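PDB 4XE8: uncharacterized protein from Bacillus thuringiensis serovar kurstaki, which belongs to the ParM family of bacterial actin-like proteins, binds ADP, and probably forms nucleotide-dependent filaments that segregate plasmid DNA. Local coordinates for residues V146-S151 and I189-N194; I234-A239 and I368-G373; P323-K328 and I339-M344; D350-L355 and L381-E386. The protein carries 2 engineered substitutions. All coordinates share one frame; numbering follows the deposited sequence.

Interaction 1 (V146-S151 and I189-N194); sequences VSVPFS and IKITIN
Val148 meets Ile191 and Ile193 where two strands run in parallel. The buried face is tight. Val148 CG2 comes obliquely to Ile191 CG2 at 3.7 Å. Val148 has CG1 anti to its backbone N (chi1 -173°), which places CG2 on the N side, where it can reach Ile191. Val146 lies on the same face as Ile191, and its CG2 is a looser 4.3 Å from Ile189 CG2. Ile193 CG2 rests against Val148 O at 3.4 Å and touches Phe150 CB.

Three backbone bonds join this parallel pair, which probably lies in the first domain of the actin-like fold. Val148 N donates to Thr192 O at 2.6 Å, a short and nearly straight bond (168°). Val146 uses both its N and its O, bonding to Lys190 O and Thr192 N.

The other face is looser. Ser147 and Thr192 stand side by side there, partly exposed, and the extended Lys190 chain leads away. Its NZ has weak, long ion pairs with Glu145 and Glu174.

Strand 188-197 also pairs with strand 173-179, whose Val177 touches Ile191. Helix 124-140 packs on the apolar face through Met134, which meets both Ile191 and Phe150. The Phe150 ring lies nearly parallel to that of Phe15.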
# COMPACT_ATOMS: atom_id res chain seq x y z
N VAL A 146 19.69 -3.48 -11.56
CA VAL A 146 19.57 -3.77 -10.13
C VAL A 146 19.22 -5.22 -9.84
O VAL A 146 18.35 -5.81 -10.48
CB VAL A 146 18.50 -2.87 -9.48
CG1 VAL A 146 19.05 -1.46 -9.26
CG2 VAL A 146 17.23 -2.82 -10.33
N SER A 147 19.93 -5.81 -8.88
CA SER A 147 19.53 -7.09 -8.33
C SER A 147 18.54 -6.81 -7.21
O SER A 147 18.80 -5.98 -6.33
CB SER A 147 20.73 -7.89 -7.82
OG SER A 147 21.43 -7.17 -6.83
N VAL A 148 17.39 -7.47 -7.25
CA VAL A 148 16.33 -7.17 -6.29
C VAL A 148 15.94 -8.38 -5.46
O VAL A 148 15.11 -9.19 -5.89
CB VAL A 148 15.07 -6.63 -7.01
CG1 VAL A 148 14.04 -6.16 -5.99
CG2 VAL A 148 15.44 -5.49 -7.95
N PRO A 149 16.54 -8.52 -4.27
CA PRO A 149 16.10 -9.56 -3.34
C PRO A 149 14.66 -9.29 -2.92
O PRO A 149 14.37 -8.21 -2.40
CB PRO A 149 17.07 -9.43 -2.16
CG PRO A 149 17.57 -8.02 -2.25
CD PRO A 149 17.62 -7.70 -3.71
N PHE A 150 13.77 -10.25 -3.14
CA PHE A 150 12.35 -10.00 -2.96
C PHE A 150 11.89 -10.22 -1.52
O PHE A 150 11.87 -11.34 -1.02
CB PHE A 150 11.52 -10.89 -3.90
CG PHE A 150 10.09 -10.47 -4.01
CD1 PHE A 150 9.71 -9.46 -4.88
CD2 PHE A 150 9.11 -11.07 -3.23
CE1 PHE A 150 8.40 -9.06 -4.98
CE2 PHE A 150 7.79 -10.68 -3.33
CZ PHE A 150 7.43 -9.67 -4.20
N SER A 151 11.52 -9.13 -0.86
CA SER A 151 10.94 -9.21 0.47
C SER A 151 9.48 -8.79 0.42
O SER A 151 9.16 -7.60 0.38
CB SER A 151 11.71 -8.34 1.46
OG SER A 151 11.30 -8.59 2.79
N ILE A 189 15.73 -0.39 -17.62
CA ILE A 189 16.15 -0.96 -16.35
C ILE A 189 16.09 -2.48 -16.37
O ILE A 189 15.07 -3.07 -16.72
CB ILE A 189 15.29 -0.44 -15.19
CG1 ILE A 189 15.59 1.04 -14.95
CG2 ILE A 189 15.55 -1.23 -13.92
CD1 ILE A 189 14.39 1.88 -14.68
N LYS A 190 17.21 -3.11 -16.00
CA LYS A 190 17.31 -4.57 -16.00
C LYS A 190 17.22 -5.11 -14.57
O LYS A 190 18.15 -4.96 -13.78
CB LYS A 190 18.62 -5.00 -16.68
CG LYS A 190 18.84 -6.50 -16.66
CD LYS A 190 20.20 -6.86 -17.23
CE LYS A 190 20.54 -8.33 -16.99
NZ LYS A 190 21.76 -8.75 -17.75
N ILE A 191 16.09 -5.73 -14.26
CA ILE A 191 15.83 -6.24 -12.91
C ILE A 191 16.21 -7.72 -12.78
O ILE A 191 15.81 -8.54 -13.60
CB ILE A 191 14.34 -6.07 -12.54
CG1 ILE A 191 13.94 -4.60 -12.65
CG2 ILE A 191 14.07 -6.61 -11.15
CD1 ILE A 191 12.44 -4.38 -12.67
N THR A 192 16.99 -8.04 -11.75
CA THR A 192 17.38 -9.43 -11.50
C THR A 192 16.94 -9.89 -10.12
O THR A 192 17.35 -9.33 -9.10
CB THR A 192 18.90 -9.62 -11.63
OG1 THR A 192 19.32 -9.33 -12.97
CG2 THR A 192 19.29 -11.04 -11.27
N ILE A 193 16.10 -10.92 -10.08
CA ILE A 193 15.63 -11.47 -8.82
C ILE A 193 16.14 -12.89 -8.62
O ILE A 193 15.65 -13.83 -9.25
CB ILE A 193 14.09 -11.47 -8.74
CG1 ILE A 193 13.54 -10.07 -9.05
CG2 ILE A 193 13.62 -11.93 -7.36
CD1 ILE A 193 12.03 -9.98 -8.99
N ASN A 194 17.13 -13.04 -7.75
CA ASN A 194 17.75 -14.34 -7.48
C ASN A 194 17.11 -15.04 -6.29
O ASN A 194 16.85 -16.25 -6.33
CB ASN A 194 19.24 -14.18 -7.22
CG ASN A 194 19.98 -13.56 -8.38
OD1 ASN A 194 19.86 -14.02 -9.52
ND2 ASN A 194 20.76 -12.52 -8.11

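Interaction 2 (I234-A239 and I368-G373); sequences INDLGA and IVVGGG. With ADP (adenosine-5'-diphosphate), chain C.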
# COMPACT_ATOMS: atom_id res chain seq x y z
N ILE A 234 -1.84 -8.35 14.44
CA ILE A 234 -1.62 -7.25 13.52
C ILE A 234 -2.86 -7.04 12.68
O ILE A 234 -3.27 -7.92 11.92
CB ILE A 234 -0.42 -7.49 12.59
CG1 ILE A 234 0.81 -7.94 13.38
CG2 ILE A 234 -0.10 -6.23 11.79
CD1 ILE A 234 2.02 -8.16 12.51
N ASN A 235 -3.48 -5.87 12.82
CA ASN A 235 -4.67 -5.54 12.05
C ASN A 235 -4.37 -4.50 10.99
O ASN A 235 -4.24 -3.31 11.29
CB ASN A 235 -5.78 -5.06 12.97
CG ASN A 235 -6.12 -6.06 14.05
OD1 ASN A 235 -6.79 -7.07 13.80
ND2 ASN A 235 -5.67 -5.80 15.27
N ASP A 236 -4.24 -4.95 9.74
CA ASP A 236 -3.91 -4.07 8.63
C ASP A 236 -5.20 -3.56 7.98
O ASP A 236 -5.82 -4.27 7.19
CB ASP A 236 -3.04 -4.80 7.60
CG ASP A 236 -2.25 -3.86 6.72
OD1 ASP A 236 -2.59 -2.66 6.67
OD2 ASP A 236 -1.28 -4.32 6.08
N LEU A 237 -5.59 -2.34 8.32
CA LEU A 237 -6.84 -1.77 7.81
C LEU A 237 -6.63 -1.15 6.44
O LEU A 237 -5.99 -0.10 6.32
CB LEU A 237 -7.40 -0.74 8.80
CG LEU A 237 -7.40 -1.11 10.28
CD1 LEU A 237 -8.17 -0.06 11.08
CD2 LEU A 237 -8.00 -2.49 10.51
N GLY A 238 -7.18 -1.79 5.41
CA GLY A 238 -6.93 -1.38 4.04
C GLY A 238 -8.12 -0.75 3.32
O GLY A 238 -9.15 -0.47 3.93
N ALA A 239 -7.96 -0.55 2.02
CA ALA A 239 -8.97 0.12 1.20
C ALA A 239 -10.19 -0.75 0.94
O ALA A 239 -11.33 -0.32 1.13
CB ALA A 239 -8.35 0.58 -0.11
N ILE A 368 -2.15 -4.65 17.57
CA ILE A 368 -1.52 -3.62 16.76
C ILE A 368 -2.38 -3.29 15.55
O ILE A 368 -2.79 -4.18 14.81
CB ILE A 368 -0.12 -4.06 16.32
CG1 ILE A 368 0.70 -4.48 17.54
CG2 ILE A 368 0.58 -2.95 15.56
CD1 ILE A 368 2.04 -5.08 17.21
N VAL A 369 -2.65 -2.00 15.36
CA VAL A 369 -3.54 -1.55 14.30
C VAL A 369 -2.79 -0.66 13.32
O VAL A 369 -2.26 0.39 13.69
CB VAL A 369 -4.75 -0.79 14.87
CG1 VAL A 369 -5.75 -0.50 13.76
CG2 VAL A 369 -5.40 -1.60 15.98
N VAL A 370 -2.72 -1.09 12.06
CA VAL A 370 -1.96 -0.38 11.04
C VAL A 370 -2.77 -0.21 9.76
O VAL A 370 -3.95 -0.56 9.71
CB VAL A 370 -0.65 -1.11 10.71
CG1 VAL A 370 0.21 -1.25 11.96
CG2 VAL A 370 -0.94 -2.48 10.11
N GLY A 371 -2.13 0.34 8.73
CA GLY A 371 -2.79 0.55 7.45
C GLY A 371 -3.32 1.96 7.31
O GLY A 371 -3.32 2.74 8.26
N GLY A 372 -3.78 2.30 6.11
CA GLY A 372 -4.30 3.63 5.84
C GLY A 372 -5.59 3.91 6.58
O GLY A 372 -5.95 5.07 6.80
N GLY A 373 -6.30 2.85 6.96
CA GLY A 373 -7.55 2.98 7.69
C GLY A 373 -7.37 3.67 9.03
O GLY A 373 -8.28 4.33 9.52
PB ADP C . -4.34 -1.09 0.71
O1B ADP C . -3.92 -0.68 -0.68
O2B ADP C . -5.48 -2.09 0.75
O3B ADP C . -3.21 -1.43 1.64
PA ADP C . -4.18 1.22 2.33
O1A ADP C . -2.93 1.77 1.68
O2A ADP C . -4.08 0.53 3.67
O3A ADP C . -4.98 0.25 1.32
O5' ADP C . -5.23 2.44 2.46
C5' ADP C . -6.40 2.32 3.27
C4' ADP C . -7.22 3.60 3.12
O4' ADP C . -6.64 4.64 3.90
C3' ADP C . -7.24 4.07 1.68
O3' ADP C . -8.59 4.34 1.31
C2' ADP C . -6.45 5.37 1.67
O2' ADP C . -7.03 6.32 0.77
C1' ADP C . -6.55 5.83 3.11
N9 ADP C . -5.38 6.65 3.52
C8 ADP C . -4.07 6.37 3.32
N7 ADP C . -3.28 7.35 3.84
C5 ADP C . -4.09 8.28 4.38
C6 ADP C . -3.92 9.57 5.09
N6 ADP C . -2.70 10.09 5.33
N1 ADP C . -5.04 10.22 5.48
C2 ADP C . -6.27 9.73 5.25
N3 ADP C . -6.50 8.56 4.62
C4 ADP C . -5.47 7.81 4.16
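The carboxamide of Asn235 has Ile368 O on one side, tilted from its plane, where ND2 gives a weak bond at 3.3 Å. Leu355 CD2, from helix 337-362, lies over the other face. The first torsion keeps CG beside the backbone N (chi1 -56°), and Asn235 N also donates to Ile368 O, at 2.7 Å. Asn244 holds OD1. The carboxylate of Asp236 has Val370 CG2 above its plane, 3.9 Å from CG. Gly371 CA meets the OD1 end close to that plane, slightly to the Val370 side, at 3.3 Å, while OD2 bonds to Thr403.

The strands are parallel and in close register. Val370 N donates to Asn235 O, and Val370 O receives Leu237 N. Leu237 CD1 packs on Val369 CG1 at 3.6 Å. Beyond the strands, Leu237 O receives Gly373 N from above the carbonyl plane.

Both strand ends turn into the nucleotide site. Gly372 N donates to ADP O2A at 3.0 Å, and Ala239 N donates to ADP O2B at 3.2 Å. The backbone of Gly238 and Gly372 lies directly against the nucleotide.

As in other actin-like proteins, 236-239 corresponds to the second phosphate motif and 371-373 to the glycine-rich adenosine motif. The Asp236 side chain is about 4 Å from a magnesium ion, too far for direct coordination. Lys21 NZ and Lys23 NZ also hydrogen-bond to ADP. With the backbone N-H groups they would probably offset the negative charge of the diphosphate.

Interaction 3 (P323-K328 and I339-M344); sequences PTFSVK and IVMDGM
Phe325 turns its ring beside its own backbone N (chi1 -58°), and this points it at helix 337-362. Val340 has CG1 anti to its N (chi1 179°), which sets that methyl over the ring. Val340 CG1 stands 3.8 Å from the Phe325 ring centroid, almost on the ring normal. It is a CH-pi contact of good geometry. Val340 CB and CG2 extend the cover toward the Phe325 stem, with CB 3.8 Å from Phe325 CD2.

Two methionines complete the helix side. Met341 folds back on itself at its second and third torsions. Its CG lies at the edge of the Phe325 ring, 4.4 Å from CE2, and its SD reaches Pro323 CG at 4.2 Å. Met344 runs extended beyond CG. The Met344 and Phe325 side chains approach from opposite directions, and Met344 CE meets the ring obliquely, 3.8 Å from Phe325 CZ. The Met344 sulfur, 5.2 Å from the ring centroid, makes an oblique Met-aromatic contact.

The contact seats the lead-in to the antiparallel hairpin 326-329/332-335 on the first turns of helix 337-362. Thr337 OG1 bonds to Phe325 N. Helix 300-316 closes in with Glu311 at Phe325 and Val308 at Met344, and Ile271 of helix 265-279 touches Val340.

Between the two segments the chemistry is wholly apolar. It rests on dispersion, with CH-pi and Met-aromatic attraction at the ring.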
# COMPACT_ATOMS: atom_id res chain seq x y z
N PRO A 323 -11.13 19.57 12.33
CA PRO A 323 -10.99 19.61 10.87
C PRO A 323 -12.18 20.22 10.14
O PRO A 323 -13.32 20.13 10.59
CB PRO A 323 -10.83 18.14 10.50
CG PRO A 323 -11.62 17.42 11.54
CD PRO A 323 -11.43 18.21 12.81
N THR A 324 -11.90 20.85 9.00
CA THR A 324 -12.93 21.39 8.13
C THR A 324 -12.82 20.78 6.74
O THR A 324 -11.72 20.63 6.20
CB THR A 324 -12.84 22.93 8.01
OG1 THR A 324 -12.81 23.51 9.32
CG2 THR A 324 -14.02 23.49 7.23
N PHE A 325 -13.96 20.41 6.15
CA PHE A 325 -13.98 19.89 4.79
C PHE A 325 -14.93 20.69 3.91
O PHE A 325 -16.13 20.72 4.15
CB PHE A 325 -14.38 18.41 4.79
CG PHE A 325 -13.48 17.54 5.61
CD1 PHE A 325 -12.32 17.01 5.06
CD2 PHE A 325 -13.79 17.24 6.92
CE1 PHE A 325 -11.49 16.21 5.81
CE2 PHE A 325 -12.96 16.43 7.68
CZ PHE A 325 -11.81 15.91 7.12
N SER A 326 -14.37 21.34 2.89
CA SER A 326 -15.18 22.08 1.94
C SER A 326 -14.82 21.68 0.52
O SER A 326 -13.65 21.57 0.17
CB SER A 326 -15.00 23.59 2.13
OG SER A 326 -13.70 24.00 1.78
N VAL A 327 -15.85 21.46 -0.30
CA VAL A 327 -15.65 21.02 -1.67
C VAL A 327 -16.08 22.10 -2.66
O VAL A 327 -17.16 22.67 -2.53
CB VAL A 327 -16.43 19.72 -1.96
CG1 VAL A 327 -16.20 19.27 -3.40
CG2 VAL A 327 -16.02 18.63 -0.99
N LYS A 328 -15.23 22.38 -3.64
CA LYS A 328 -15.55 23.33 -4.69
C LYS A 328 -15.97 22.59 -5.96
O LYS A 328 -15.15 21.94 -6.61
CB LYS A 328 -14.37 24.25 -4.97
CG LYS A 328 -13.93 25.09 -3.78
CD LYS A 328 -12.67 25.87 -4.09
CE LYS A 328 -12.21 26.67 -2.89
NZ LYS A 328 -10.90 27.33 -3.13
N ILE A 339 -20.61 15.81 6.84
CA ILE A 339 -20.76 14.64 5.98
C ILE A 339 -19.55 13.72 6.05
O ILE A 339 -19.69 12.51 6.22
CB ILE A 339 -20.99 15.05 4.51
CG1 ILE A 339 -22.28 15.86 4.38
CG2 ILE A 339 -21.03 13.83 3.62
CD1 ILE A 339 -22.54 16.38 2.98
N VAL A 340 -18.36 14.31 5.91
CA VAL A 340 -17.12 13.55 5.91
C VAL A 340 -16.86 12.92 7.28
O VAL A 340 -16.49 11.75 7.38
CB VAL A 340 -15.92 14.44 5.52
CG1 VAL A 340 -14.63 13.63 5.55
CG2 VAL A 340 -16.14 15.04 4.14
N MET A 341 -17.05 13.71 8.34
CA MET A 341 -16.83 13.25 9.70
C MET A 341 -17.76 12.10 10.08
O MET A 341 -17.37 11.19 10.80
CB MET A 341 -16.99 14.40 10.70
CG MET A 341 -15.73 15.22 10.90
SD MET A 341 -14.33 14.23 11.47
CE MET A 341 -15.05 13.43 12.89
N ASP A 342 -19.00 12.16 9.60
CA ASP A 342 -19.97 11.11 9.87
C ASP A 342 -19.49 9.77 9.31
O ASP A 342 -19.55 8.75 10.00
CB ASP A 342 -21.34 11.46 9.27
CG ASP A 342 -22.10 12.48 10.11
OD1 ASP A 342 -21.49 13.06 11.04
OD2 ASP A 342 -23.29 12.71 9.83
N GLY A 343 -19.01 9.78 8.08
CA GLY A 343 -18.50 8.58 7.44
C GLY A 343 -17.23 8.07 8.11
O GLY A 343 -17.04 6.86 8.26
N MET A 344 -16.37 9.00 8.51
CA MET A 344 -15.13 8.64 9.20
C MET A 344 -15.40 7.92 10.51
O MET A 344 -14.85 6.84 10.76
CB MET A 344 -14.28 9.89 9.46
CG MET A 344 -13.56 10.43 8.25
SD MET A 344 -12.71 11.99 8.60
CE MET A 344 -11.68 12.13 7.15

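Interaction 4 (D350-L355 and L381-E386); sequences DQKASL and LRDLKE
Lys352 NZ and Asp383 OD2 form a salt bridge at 3.5 Å, with a hydrogen bond that is weak at this length. The two side chains cross at about a right angle. Lys352 bends at its second torsion (chi2 -86°) and again at the last (chi4 61°), which brings its end round to the carboxylate.

The methylenes of the lysine do the closer work. Lys352 CD lies 3.6 Å from Leu384 CD1 and 4.2 Å from Leu381 CD2. The lysine slides past both leucines, running opposite to them. Deeper in, Leu355 CD1 meets Leu384 CD2 at 4.0 Å, the two chains crossing at a slant. Gln351 adds its CB against Leu381 CD2, but its amide turns away and bonds to Ser242.

Helix 337-362 is thus joined to the 3-10 turn that follows helix 378-381. Phe390 and Val369, from neighbouring strands, touch both Leu355 and Leu384 from the sheet side.

The chemistry is graded. Leucines fill the buried part, the aliphatic lysine chain covers them, and the charges meet at the outside, where Asp383 is exposed. A pair so long and so near solvent probably adds little energy beside the apolar contacts beneath it.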
# COMPACT_ATOMS: atom_id res chain seq x y z
N ASP A 350 -17.20 1.02 13.40
CA ASP A 350 -17.28 -0.32 12.84
C ASP A 350 -15.95 -1.05 13.00
O ASP A 350 -15.93 -2.26 13.22
CB ASP A 350 -17.67 -0.26 11.36
CG ASP A 350 -19.12 0.13 11.16
OD1 ASP A 350 -19.87 0.19 12.16
OD2 ASP A 350 -19.51 0.38 10.00
N GLN A 351 -14.85 -0.32 12.91
CA GLN A 351 -13.54 -0.92 13.12
C GLN A 351 -13.30 -1.22 14.59
O GLN A 351 -12.73 -2.26 14.93
CB GLN A 351 -12.43 -0.02 12.57
CG GLN A 351 -12.21 -0.15 11.06
CD GLN A 351 -11.65 -1.51 10.65
OE1 GLN A 351 -11.34 -2.35 11.50
NE2 GLN A 351 -11.51 -1.73 9.35
N LYS A 352 -13.74 -0.31 15.46
CA LYS A 352 -13.65 -0.53 16.91
C LYS A 352 -14.32 -1.86 17.27
O LYS A 352 -13.78 -2.66 18.04
CB LYS A 352 -14.33 0.60 17.68
CG LYS A 352 -13.79 2.02 17.51
CD LYS A 352 -12.64 2.34 18.44
CE LYS A 352 -12.42 3.84 18.49
NZ LYS A 352 -13.63 4.54 19.02
N ALA A 353 -15.50 -2.09 16.70
CA ALA A 353 -16.28 -3.28 16.98
C ALA A 353 -15.62 -4.53 16.41
O ALA A 353 -15.62 -5.59 17.04
CB ALA A 353 -17.69 -3.13 16.42
N SER A 354 -15.05 -4.40 15.21
CA SER A 354 -14.38 -5.52 14.55
C SER A 354 -13.11 -5.92 15.29
O SER A 354 -12.80 -7.11 15.40
CB SER A 354 -14.05 -5.16 13.10
OG SER A 354 -13.25 -6.16 12.50
N LEU A 355 -12.38 -4.93 15.80
CA LEU A 355 -11.12 -5.18 16.49
C LEU A 355 -11.34 -5.84 17.84
O LEU A 355 -10.54 -6.68 18.26
CB LEU A 355 -10.35 -3.87 16.67
CG LEU A 355 -9.85 -3.22 15.38
CD1 LEU A 355 -9.33 -1.81 15.63
CD2 LEU A 355 -8.78 -4.09 14.74
N LEU A 381 -10.41 6.54 15.65
CA LEU A 381 -9.47 5.47 15.99
C LEU A 381 -8.29 5.91 16.85
O LEU A 381 -7.54 5.08 17.35
CB LEU A 381 -8.95 4.80 14.72
CG LEU A 381 -9.90 3.81 14.04
CD1 LEU A 381 -9.27 3.25 12.77
CD2 LEU A 381 -10.28 2.69 14.99
N ARG A 382 -8.12 7.22 17.03
CA ARG A 382 -7.04 7.72 17.87
C ARG A 382 -7.33 7.43 19.34
O ARG A 382 -6.43 7.53 20.19
CB ARG A 382 -6.83 9.22 17.67
CG ARG A 382 -8.00 10.09 18.09
CD ARG A 382 -7.59 11.55 18.10
NE ARG A 382 -8.68 12.44 17.70
CZ ARG A 382 -8.52 13.72 17.40
NH1 ARG A 382 -7.31 14.27 17.45
NH2 ARG A 382 -9.56 14.45 17.04
N ASP A 383 -8.57 7.05 19.65
CA ASP A 383 -8.95 6.66 21.00
C ASP A 383 -8.18 5.41 21.44
O ASP A 383 -8.05 5.14 22.63
CB ASP A 383 -10.45 6.39 21.08
CG ASP A 383 -11.29 7.62 20.81
OD1 ASP A 383 -10.75 8.75 20.90
OD2 ASP A 383 -12.49 7.47 20.50
N LEU A 384 -7.67 4.66 20.47
CA LEU A 384 -6.94 3.43 20.74
C LEU A 384 -5.60 3.69 21.42
O LEU A 384 -5.02 2.80 22.02
CB LEU A 384 -6.73 2.64 19.44
CG LEU A 384 -7.77 1.58 19.07
CD1 LEU A 384 -9.18 2.08 19.33
CD2 LEU A 384 -7.60 1.17 17.62
N LYS A 385 -5.12 4.93 21.31
CA LYS A 385 -3.86 5.31 21.93
C LYS A 385 -3.96 5.32 23.45
O LYS A 385 -2.97 5.11 24.15
CB LYS A 385 -3.42 6.69 21.42
CG LYS A 385 -2.97 6.68 19.96
CD LYS A 385 -3.16 8.04 19.30
CE LYS A 385 -2.14 9.05 19.77
NZ LYS A 385 -2.27 10.34 19.05
N GLU A 386 -5.17 5.55 23.97
CA GLU A 386 -5.40 5.55 25.41
C GLU A 386 -5.95 4.21 25.90
O GLU A 386 -6.31 4.07 27.06
CB GLU A 386 -6.36 6.68 25.81
CG GLU A 386 -5.69 8.03 25.97
CD GLU A 386 -5.45 8.72 24.64
OE1 GLU A 386 -6.04 8.30 23.63
OE2 GLU A 386 -4.66 9.70 24.61

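In the fold
All four contacts are largely buried. Interaction 2 is the most central, about 10 Å between its centre and the chain's, against 20 to 24 Å for the others. Interactions 2 and 4 belong to one layered block. Helix 337-362 lies on the sheet of interaction 2, and the two contacts touch where Leu237 meets Gln351 and Leu381. Interaction 3 uses the same helix nearer its start. Interaction 1 stands apart in the other sheet, across the centre of the chain. Both sheet contacts rely on backbone hydrogen bonds between parallel strands, but only interaction 2 ends at the nucleotide. The helix contacts rely on side chains. Interaction 3 is apolar, whereas interaction 4 runs from buried leucines to an ion pair with the exposed Asp383.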